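Genome polyprotein (Chicken sicinivirus JSY, PDB 6QWT) includes the 3Dpol RNA-dependent RNA polymerase, the part described here, which in picornaviruses copies the viral RNA genome. Local coordinates at residues Val53-Ala58 / Gln285-Lys290; Asp211-Trp216 / Ala428-Pro433; Asn434-Trp439 / Ile457-Leu462. All blocks are in the same frame, centred on the assembly; numbering follows the deposited sequence.

Contact 1: residues Val53-Ala58 / Gln285-Lys290. Unlike the reference sequence in segment 53-58: Ala57 (reference Lys), Ala58 (reference Gln).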
loop_
_atom_site.group_PDB
_atom_site.type_symbol
_atom_site.label_atom_id
_atom_site.label_comp_id
_atom_site.label_asym_id
_atom_site.label_seq_id
_atom_site.Cartn_x
_atom_site.Cartn_y
_atom_site.Cartn_z
ATOM N N VAL A 53 -8.554 -20.525 0.344
ATOM C CA VAL A 53 -9.025 -19.343 1.063
ATOM C C VAL A 53 -8.360 -18.079 0.524
ATOM O O VAL A 53 -9.006 -17.034 0.393
ATOM C CB VAL A 53 -8.787 -19.507 2.576
ATOM C CG1 VAL A 53 -9.235 -18.258 3.326
ATOM C CG2 VAL A 53 -9.515 -20.743 3.096
ATOM N N ALA A 54 -7.066 -18.153 0.193
ATOM C CA ALA A 54 -6.351 -16.960 -0.253
ATOM C C ALA A 54 -6.904 -16.416 -1.568
ATOM O O ALA A 54 -6.782 -15.218 -1.842
ATOM C CB ALA A 54 -4.856 -17.255 -0.394
ATOM N N PHE A 55 -7.505 -17.271 -2.392
ATOM C CA PHE A 55 -8.069 -16.853 -3.669
ATOM C C PHE A 55 -9.592 -16.816 -3.651
ATOM O O PHE A 55 -10.209 -16.659 -4.709
ATOM C CB PHE A 55 -7.581 -17.778 -4.788
ATOM C CG PHE A 55 -6.158 -17.531 -5.206
ATOM C CD1 PHE A 55 -5.114 -18.198 -4.587
ATOM C CD2 PHE A 55 -5.866 -16.632 -6.218
ATOM C CE1 PHE A 55 -3.805 -17.971 -4.967
ATOM C CE2 PHE A 55 -4.557 -16.400 -6.606
ATOM C CZ PHE A 55 -3.526 -17.071 -5.980
ATOM N N SER A 56 -10.213 -16.942 -2.474
ATOM C CA SER A 56 -11.666 -17.076 -2.417
ATOM C C SER A 56 -12.377 -15.773 -2.765
ATOM O O SER A 56 -13.507 -15.805 -3.264
ATOM C CB SER A 56 -12.097 -17.565 -1.033
ATOM O OG SER A 56 -11.723 -16.648 -0.019
ATOM N N ALA A 57 -11.744 -14.626 -2.513
ATOM C CA ALA A 57 -12.359 -13.348 -2.844
ATOM C C ALA A 57 -12.134 -12.940 -4.293
ATOM O O ALA A 57 -12.739 -11.961 -4.746
ATOM C CB ALA A 57 -11.833 -12.255 -1.915
ATOM N N ALA A 58 -11.278 -13.649 -5.022
ATOM C CA ALA A 58 -11.093 -13.392 -6.438
ATOM C C ALA A 58 -12.149 -14.136 -7.251
ATOM O O ALA A 58 -12.789 -15.078 -6.776
ATOM C CB ALA A 58 -9.692 -13.811 -6.884
ATOM N N GLN A 285 0.555 -22.276 -11.472
ATOM C CA GLN A 285 -0.774 -21.809 -11.857
ATOM C C GLN A 285 -0.620 -20.503 -12.630
ATOM O O GLN A 285 -0.245 -19.472 -12.059
ATOM C CB GLN A 285 -1.666 -21.625 -10.632
ATOM C CG GLN A 285 -1.844 -22.882 -9.800
ATOM C CD GLN A 285 -2.476 -24.018 -10.584
ATOM O OE1 GLN A 285 -3.632 -23.935 -11.000
ATOM N NE2 GLN A 285 -1.718 -25.089 -10.785
ATOM N N TRP A 286 -0.902 -20.553 -13.926
ATOM C CA TRP A 286 -0.831 -19.392 -14.803
ATOM C C TRP A 286 -2.243 -18.915 -15.112
ATOM O O TRP A 286 -3.089 -19.708 -15.538
ATOM C CB TRP A 286 -0.089 -19.732 -16.095
ATOM C CG TRP A 286 1.241 -20.375 -15.863
ATOM C CD1 TRP A 286 1.480 -21.688 -15.566
ATOM C CD2 TRP A 286 2.523 -19.734 -15.906
ATOM N NE1 TRP A 286 2.830 -21.903 -15.423
ATOM C CE2 TRP A 286 3.492 -20.721 -15.627
ATOM C CE3 TRP A 286 2.945 -18.425 -16.152
ATOM C CZ2 TRP A 286 4.856 -20.436 -15.589
ATOM C CZ3 TRP A 286 4.302 -18.146 -16.116
ATOM C CH2 TRP A 286 5.240 -19.146 -15.835
ATOM N N TYR A 287 -2.495 -17.626 -14.896
ATOM C CA TYR A 287 -3.840 -17.094 -15.066
ATOM C C TYR A 287 -3.762 -15.596 -15.328
ATOM O O TYR A 287 -2.735 -14.952 -15.101
ATOM C CB TYR A 287 -4.717 -17.388 -13.842
ATOM C CG TYR A 287 -4.177 -16.818 -12.551
ATOM C CD1 TYR A 287 -3.215 -17.500 -11.815
ATOM C CD2 TYR A 287 -4.625 -15.595 -12.070
ATOM C CE1 TYR A 287 -2.714 -16.979 -10.635
ATOM C CE2 TYR A 287 -4.130 -15.065 -10.890
ATOM C CZ TYR A 287 -3.178 -15.761 -10.178
ATOM O OH TYR A 287 -2.683 -15.238 -9.005
ATOM N N ILE A 288 -4.873 -15.059 -15.823
ATOM C CA ILE A 288 -5.032 -13.635 -16.082
ATOM C C ILE A 288 -6.165 -13.131 -15.202
ATOM O O ILE A 288 -7.212 -13.781 -15.100
ATOM C CB ILE A 288 -5.319 -13.356 -17.571
ATOM C CG1 ILE A 288 -4.014 -13.332 -18.370
ATOM C CG2 ILE A 288 -6.086 -12.047 -17.749
ATOM C CD1 ILE A 288 -4.213 -13.395 -19.872
ATOM N N MET A 289 -5.946 -11.994 -14.547
ATOM C CA MET A 289 -6.965 -11.352 -13.732
ATOM C C MET A 289 -7.559 -10.186 -14.513
ATOM O O MET A 289 -6.836 -9.267 -14.911
ATOM C CB MET A 289 -6.385 -10.872 -12.401
ATOM C CG MET A 289 -6.259 -11.966 -11.351
ATOM S SD MET A 289 -7.865 -12.622 -10.836
ATOM C CE MET A 289 -7.393 -14.146 -10.021
ATOM N N LYS A 290 -8.866 -10.236 -14.745
ATOM C CA LYS A 290 -9.605 -9.132 -15.349
ATOM C C LYS A 290 -10.260 -8.352 -14.215
ATOM O O LYS A 290 -11.153 -8.867 -13.535
ATOM C CB LYS A 290 -10.639 -9.646 -16.348
ATOM C CG LYS A 290 -11.439 -8.558 -17.046
ATOM C CD LYS A 290 -12.354 -9.155 -18.107
ATOM C CE LYS A 290 -13.270 -8.104 -18.713
ATOM N NZ LYS A 290 -14.301 -7.634 -17.748
#
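Phe55 and Ala58 pack against Tyr287 and Met289 in a small, partly buried, mostly apolar contact between the turn following helix 50-54 and strand 285-290. That strand lies between strands 2-5 and 277-282 in a mixed sheet. The type I turn from Phe55 to Ala58 presents both of its contacting side chains to the same strand, where Tyr287 and Met289, two positions apart, lie on one face. Phe55 brings CE2 to Tyr287 OH at 3.3 Å, so the hydroxyl meets the edge of the phenyl ring close to its plane. The ring planes stand 87° apart, but the meeting is oblique. Tyr287 has CG between its own backbone N and carbonyl carbon (chi1 59°), which carries the phenol off the strand toward Phe55. Two residues along the strand, the unbranched chain of Met289 bends at chi2 (-65°), letting its terminal CE reach Ala58 CB at 3.9 Å. Ala57 and Ala58 both differ from the reference sequence, which has lysine and glutamine there. Around them, Phe282 meets Phe55 edge-to-face, and Tyr287 OH has a weak hydrogen bond to Thr155. With no hydrogen bond across the segments, the contact rests on packing and on a hydroxyl set against an aromatic C-H edge.

Contact 2: residues Asp211-Trp216 / Ala428-Pro433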
loop_
_atom_site.group_PDB
_atom_site.type_symbol
_atom_site.label_atom_id
_atom_site.label_comp_id
_atom_site.label_asym_id
_atom_site.label_seq_id
_atom_site.Cartn_x
_atom_site.Cartn_y
_atom_site.Cartn_z
ATOM N N ASP A 211 5.625 10.471 5.484
ATOM C CA ASP A 211 6.404 10.082 6.650
ATOM C C ASP A 211 5.548 10.381 7.871
ATOM O O ASP A 211 5.378 11.555 8.233
ATOM C CB ASP A 211 7.725 10.858 6.703
ATOM C CG ASP A 211 8.613 10.422 7.848
ATOM O OD1 ASP A 211 8.564 9.232 8.225
ATOM O OD2 ASP A 211 9.366 11.274 8.367
ATOM N N PRO A 212 4.960 9.365 8.513
ATOM C CA PRO A 212 3.996 9.632 9.598
ATOM C C PRO A 212 4.511 10.575 10.674
ATOM O O PRO A 212 3.739 11.401 11.179
ATOM C CB PRO A 212 3.714 8.229 10.154
ATOM C CG PRO A 212 3.944 7.316 8.989
ATOM C CD PRO A 212 5.075 7.928 8.205
ATOM N N ASP A 213 5.797 10.483 11.027
ATOM C CA ASP A 213 6.365 11.401 12.012
ATOM C C ASP A 213 6.190 12.851 11.583
ATOM O O ASP A 213 5.911 13.724 12.414
ATOM C CB ASP A 213 7.848 11.096 12.227
ATOM C CG ASP A 213 8.080 9.967 13.210
ATOM O OD1 ASP A 213 9.253 9.579 13.392
ATOM O OD2 ASP A 213 7.099 9.466 13.801
ATOM N N TYR A 214 6.354 13.130 10.291
ATOM C CA TYR A 214 6.282 14.500 9.796
ATOM C C TYR A 214 4.877 14.883 9.345
ATOM O O TYR A 214 4.383 15.960 9.691
ATOM C CB TYR A 214 7.272 14.697 8.640
ATOM C CG TYR A 214 7.210 16.081 8.026
ATOM C CD1 TYR A 214 6.420 16.334 6.910
ATOM C CD2 TYR A 214 7.934 17.134 8.568
ATOM C CE1 TYR A 214 6.354 17.594 6.352
ATOM C CE2 TYR A 214 7.875 18.403 8.013
ATOM C CZ TYR A 214 7.082 18.626 6.906
ATOM O OH TYR A 214 7.014 19.881 6.344
ATOM N N HIS A 215 4.222 14.018 8.573
ATOM C CA HIS A 215 3.007 14.415 7.875
ATOM C C HIS A 215 1.752 14.305 8.727
ATOM O O HIS A 215 0.709 14.826 8.321
ATOM C CB HIS A 215 2.850 13.589 6.597
ATOM C CG HIS A 215 3.778 14.015 5.504
ATOM N ND1 HIS A 215 4.898 13.292 5.152
ATOM C CD2 HIS A 215 3.770 15.108 4.705
ATOM C CE1 HIS A 215 5.532 13.914 4.176
ATOM N NE2 HIS A 215 4.870 15.020 3.886
ATOM N N TRP A 216 1.823 13.668 9.895
ATOM C CA TRP A 216 0.644 13.609 10.750
ATOM C C TRP A 216 0.181 14.994 11.186
ATOM O O TRP A 216 -1.006 15.172 11.472
ATOM C CB TRP A 216 0.922 12.722 11.966
ATOM C CG TRP A 216 0.050 11.500 12.024
ATOM C CD1 TRP A 216 -0.739 11.109 13.063
ATOM C CD2 TRP A 216 -0.126 10.512 10.993
ATOM N NE1 TRP A 216 -1.394 9.943 12.750
ATOM C CE2 TRP A 216 -1.035 9.556 11.485
ATOM C CE3 TRP A 216 0.397 10.346 9.706
ATOM C CZ2 TRP A 216 -1.435 8.448 10.736
ATOM C CZ3 TRP A 216 0.000 9.246 8.962
ATOM C CH2 TRP A 216 -0.908 8.312 9.481
ATOM N N ALA A 428 6.916 3.117 19.084
ATOM C CA ALA A 428 6.343 3.002 20.420
ATOM C C ALA A 428 6.486 4.259 21.272
ATOM O O ALA A 428 5.640 4.496 22.141
ATOM C CB ALA A 428 6.985 1.822 21.158
ATOM N N HIS A 429 7.523 5.072 21.058
ATOM C CA HIS A 429 7.749 6.214 21.941
ATOM C C HIS A 429 6.641 7.256 21.850
ATOM O O HIS A 429 6.466 8.036 22.793
ATOM C CB HIS A 429 9.100 6.865 21.641
ATOM C CG HIS A 429 9.078 7.789 20.462
ATOM N ND1 HIS A 429 8.742 9.123 20.567
ATOM C CD2 HIS A 429 9.346 7.568 19.154
ATOM C CE1 HIS A 429 8.806 9.684 19.372
ATOM N NE2 HIS A 429 9.168 8.763 18.498
ATOM N N HIS A 430 5.892 7.287 20.742
ATOM C CA HIS A 430 4.810 8.253 20.574
ATOM C C HIS A 430 3.667 8.046 21.561
ATOM O O HIS A 430 2.827 8.942 21.699
ATOM C CB HIS A 430 4.266 8.192 19.145
ATOM C CG HIS A 430 5.166 8.820 18.126
ATOM N ND1 HIS A 430 5.509 10.154 18.160
ATOM C CD2 HIS A 430 5.794 8.296 17.048
ATOM C CE1 HIS A 430 6.308 10.428 17.144
ATOM N NE2 HIS A 430 6.498 9.317 16.453
ATOM N N ALA A 431 3.608 6.905 22.240
ATOM C CA ALA A 431 2.567 6.648 23.226
ATOM C C ALA A 431 2.770 7.418 24.525
ATOM O O ALA A 431 1.916 7.332 25.411
ATOM C CB ALA A 431 2.490 5.149 23.534
ATOM N N GLY A 432 3.868 8.158 24.663
ATOM C CA GLY A 432 4.184 8.828 25.900
ATOM C C GLY A 432 5.400 8.216 26.567
ATOM O O GLY A 432 5.697 7.031 26.393
ATOM N N PRO A 433 6.124 9.021 27.353
ATOM C CA PRO A 433 7.386 8.528 27.934
ATOM C C PRO A 433 7.228 7.295 28.807
ATOM O O PRO A 433 8.090 6.409 28.774
ATOM C CB PRO A 433 7.891 9.737 28.741
ATOM C CG PRO A 433 6.691 10.618 28.929
ATOM C CD PRO A 433 5.863 10.428 27.699
HETATM O O HOH W 1 9.946 8.295 15.689
#
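Asp213, in the first turn of helix 212-222, and His430, in the 3-10 segment 429-431, make the nearest backbone approach, with their CA atoms 9.3 Å apart, so side chains must bridge the gap. His430 NE2 donates to Asp213 OD2 over 2.7 Å, with an N-H...O angle of 144°, a short but bent bond. The donor stands above the carboxylate plane, 41° out of it, and the oxygen lies near the edge of the imidazole. On His430, CG sits beside the backbone N (chi1 -75°), which sends the ring toward the helix. The other carboxylate oxygen is also engaged: a water donates to Asp213 OD1 at 2.7 Å and lies 3.0 Å from His429 NE2. His429 NE2 also sits 3.4 Å above one face of the His430 ring, offset toward the rim. Histidine suits position 430 because both ring nitrogens can be used: ND1 is hydrogen-bonded to His397. The neighbouring carboxylate would probably make a positive charge on His430 easier to bear. Gly432 stands at the N-cap of helix 433-449. This His-carboxylate hydrogen bond joins the helix leading into strand 230-235 to the turn between helices 417-428 and 433-449, consistent with a palm-to-thumb junction of the right-hand (fingers, palm, thumb) polymerase fold.

Contact 3: residues Asn434-Trp439 / Ile457-Leu462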
loop_
_atom_site.group_PDB
_atom_site.type_symbol
_atom_site.label_atom_id
_atom_site.label_comp_id
_atom_site.label_asym_id
_atom_site.label_seq_id
_atom_site.Cartn_x
_atom_site.Cartn_y
_atom_site.Cartn_z
ATOM N N ASN A 434 6.150 7.198 29.582
ATOM C CA ASN A 434 6.016 6.090 30.517
ATOM C C ASN A 434 5.277 4.896 29.932
ATOM O O ASN A 434 5.467 3.775 30.413
ATOM C CB ASN A 434 5.324 6.565 31.798
ATOM C CG ASN A 434 6.208 7.491 32.616
ATOM O OD1 ASN A 434 7.369 7.177 32.890
ATOM N ND2 ASN A 434 5.672 8.645 32.991
ATOM N N ASN A 435 4.443 5.100 28.912
ATOM C CA ASN A 435 3.949 3.957 28.153
ATOM C C ASN A 435 5.070 3.340 27.329
ATOM O O ASN A 435 5.142 2.115 27.184
ATOM C CB ASN A 435 2.782 4.379 27.266
ATOM C CG ASN A 435 1.586 4.830 28.071
ATOM O OD1 ASN A 435 1.113 4.110 28.950
ATOM N ND2 ASN A 435 1.097 6.033 27.789
ATOM N N TYR A 436 5.963 4.177 26.798
ATOM C CA TYR A 436 7.168 3.674 26.149
ATOM C C TYR A 436 8.022 2.880 27.125
ATOM O O TYR A 436 8.520 1.799 26.792
ATOM C CB TYR A 436 7.961 4.844 25.570
ATOM C CG TYR A 436 9.270 4.472 24.912
ATOM C CD1 TYR A 436 9.304 3.614 23.818
ATOM C CD2 TYR A 436 10.474 4.988 25.376
ATOM C CE1 TYR A 436 10.502 3.277 23.210
ATOM C CE2 TYR A 436 11.676 4.655 24.774
ATOM C CZ TYR A 436 11.683 3.800 23.691
ATOM O OH TYR A 436 12.876 3.467 23.085
ATOM N N GLN A 437 8.193 3.398 28.345
ATOM C CA GLN A 437 9.020 2.712 29.329
ATOM C C GLN A 437 8.421 1.366 29.715
ATOM O O GLN A 437 9.150 0.388 29.910
ATOM C CB GLN A 437 9.203 3.591 30.564
ATOM C CG GLN A 437 10.301 3.113 31.495
ATOM C CD GLN A 437 11.638 2.995 30.791
ATOM O OE1 GLN A 437 12.056 3.903 30.070
ATOM N NE2 GLN A 437 12.312 1.867 30.988
ATOM N N LYS A 438 7.089 1.297 29.829
ATOM C CA LYS A 438 6.443 0.039 30.198
ATOM C C LYS A 438 6.696 -1.036 29.148
ATOM O O LYS A 438 6.957 -2.196 29.484
ATOM C CB LYS A 438 4.943 0.256 30.399
ATOM C CG LYS A 438 4.581 0.946 31.706
ATOM C CD LYS A 438 3.102 1.317 31.742
ATOM C CE LYS A 438 2.719 1.996 33.054
ATOM N NZ LYS A 438 3.361 3.330 33.211
ATOM N N TRP A 439 6.622 -0.665 27.869
ATOM C CA TRP A 439 6.946 -1.605 26.803
ATOM C C TRP A 439 8.408 -2.031 26.881
ATOM O O TRP A 439 8.723 -3.223 26.792
ATOM C CB TRP A 439 6.630 -0.981 25.444
ATOM C CG TRP A 439 7.055 -1.826 24.284
ATOM C CD1 TRP A 439 6.457 -2.969 23.837
ATOM C CD2 TRP A 439 8.175 -1.595 23.421
ATOM N NE1 TRP A 439 7.135 -3.467 22.751
ATOM C CE2 TRP A 439 8.195 -2.640 22.474
ATOM C CE3 TRP A 439 9.165 -0.608 23.358
ATOM C CZ2 TRP A 439 9.164 -2.726 21.476
ATOM C CZ3 TRP A 439 10.128 -0.696 22.367
ATOM C CH2 TRP A 439 10.121 -1.746 21.439
ATOM N N ILE A 457 16.531 2.876 22.428
ATOM C CA ILE A 457 16.816 4.297 22.197
ATOM C C ILE A 457 16.166 5.119 23.303
ATOM O O ILE A 457 14.957 4.955 23.566
ATOM C CB ILE A 457 16.297 4.734 20.818
ATOM C CG1 ILE A 457 16.826 3.801 19.729
ATOM C CG2 ILE A 457 16.686 6.182 20.532
ATOM C CD1 ILE A 457 16.140 3.983 18.390
ATOM N N PRO A 458 16.899 5.995 23.988
ATOM C CA PRO A 458 16.295 6.759 25.087
ATOM C C PRO A 458 15.169 7.649 24.583
ATOM O O PRO A 458 15.211 8.169 23.465
ATOM C CB PRO A 458 17.464 7.584 25.639
ATOM C CG PRO A 458 18.703 6.895 25.133
ATOM C CD PRO A 458 18.325 6.314 23.809
ATOM N N TYR A 459 14.145 7.809 25.427
ATOM C CA TYR A 459 12.983 8.603 25.037
ATOM C C TYR A 459 13.379 10.027 24.668
ATOM O O TYR A 459 12.811 10.615 23.738
ATOM C CB TYR A 459 11.941 8.618 26.160
ATOM C CG TYR A 459 10.766 9.520 25.848
ATOM C CD1 TYR A 459 9.685 9.052 25.110
ATOM C CD2 TYR A 459 10.746 10.845 26.270
ATOM C CE1 TYR A 459 8.617 9.876 24.806
ATOM C CE2 TYR A 459 9.683 11.674 25.973
ATOM C CZ TYR A 459 8.622 11.184 25.241
ATOM O OH TYR A 459 7.559 12.008 24.946
ATOM N N GLU A 460 14.351 10.602 25.385
ATOM C CA GLU A 460 14.754 11.977 25.110
ATOM C C GLU A 460 15.332 12.123 23.710
ATOM O O GLU A 460 15.172 13.177 23.080
ATOM C CB GLU A 460 15.769 12.449 26.151
ATOM C CG GLU A 460 15.146 12.856 27.470
ATOM C CD GLU A 460 15.490 11.899 28.588
ATOM O OE1 GLU A 460 15.711 12.372 29.723
ATOM O OE2 GLU A 460 15.540 10.675 28.330
ATOM N N VAL A 461 16.007 11.086 23.211
ATOM C CA VAL A 461 16.534 11.120 21.850
ATOM C C VAL A 461 15.395 11.087 20.838
ATOM O O VAL A 461 15.381 11.853 19.866
ATOM C CB VAL A 461 17.515 9.954 21.626
ATOM C CG1 VAL A 461 17.843 9.806 20.142
ATOM C CG2 VAL A 461 18.784 10.156 22.446
ATOM N N LEU A 462 14.422 10.198 21.048
ATOM C CA LEU A 462 13.332 10.066 20.089
ATOM C C LEU A 462 12.442 11.302 20.089
ATOM O O LEU A 462 12.037 11.780 19.024
ATOM C CB LEU A 462 12.515 8.811 20.396
ATOM C CG LEU A 462 13.288 7.499 20.232
ATOM C CD1 LEU A 462 12.541 6.328 20.857
ATOM C CD2 LEU A 462 13.591 7.234 18.763
#
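Tyr436 reaches out from helix 433-449 and lodges against Ile457, Tyr459 and Leu462 at the start of helix 459-469, and this one phenol carries the tight side of the contact. Its CG lies anti to the backbone N (chi1 178°), extending the ring away from its helix. At the far end, Tyr436 OH donates to Ile457 O at 2.6 Å, in the carbonyl plane and on a lone pair, with a C=O...donor angle of 144°. The buried hydroxyl thus finds its acceptor in a main-chain carbonyl just ahead of the helix. Leu462 crosses the phenol at about a right angle, and its CD1 comes within 3.6 Å of Tyr436 OH; a branched aliphatic chain suits this spot beside a ring. Tyr459 contributes mainly its CB, 4.0 Å from Tyr436 CD2, and that carbon lies at the edge of the Tyr459 ring, near its plane. Two helices joined by a short connection and held together through an aromatic side chain fit the helical thumb of picornaviral polymerases, of which helix 459-469 is the C-terminal helix; helix 417-428 adds Cys425 beside Tyr436 and Tyr426 beside Leu462. Pro458 occupies the N-cap, a place where a residue lacking an N-H costs no helical hydrogen bond. The outer side is looser and open to solvent. Asn434, Gln437 and Lys438 on one helix, and Glu460 and Val461 on the other, are exposed and make no contact across the segments, while Gln437 NE2 bonds along its own helix to Asp441.

Contacts 2 and 3 are neighbours, their centres about 12 Å apart, and the 428-433 turn of contact 2 runs directly into helix 433-449 of contact 3; His429 of contact 2 packs on Tyr436, Tyr459 and Leu462 of contact 3. Contact 1 lies on the opposite side of the chain's centre, with nearest atoms about 26 Å from contact 2 and about 29 Å from contact 3. All three are partly buried, but contact 3 is the farthest out and exposes more of its polar residues. Chemistry differs accordingly: contact 1 is mostly apolar packing against a sheet, contact 2 a histidine-carboxylate bond with a water, and contact 3 helix packing pinned by one phenolic hydrogen bond.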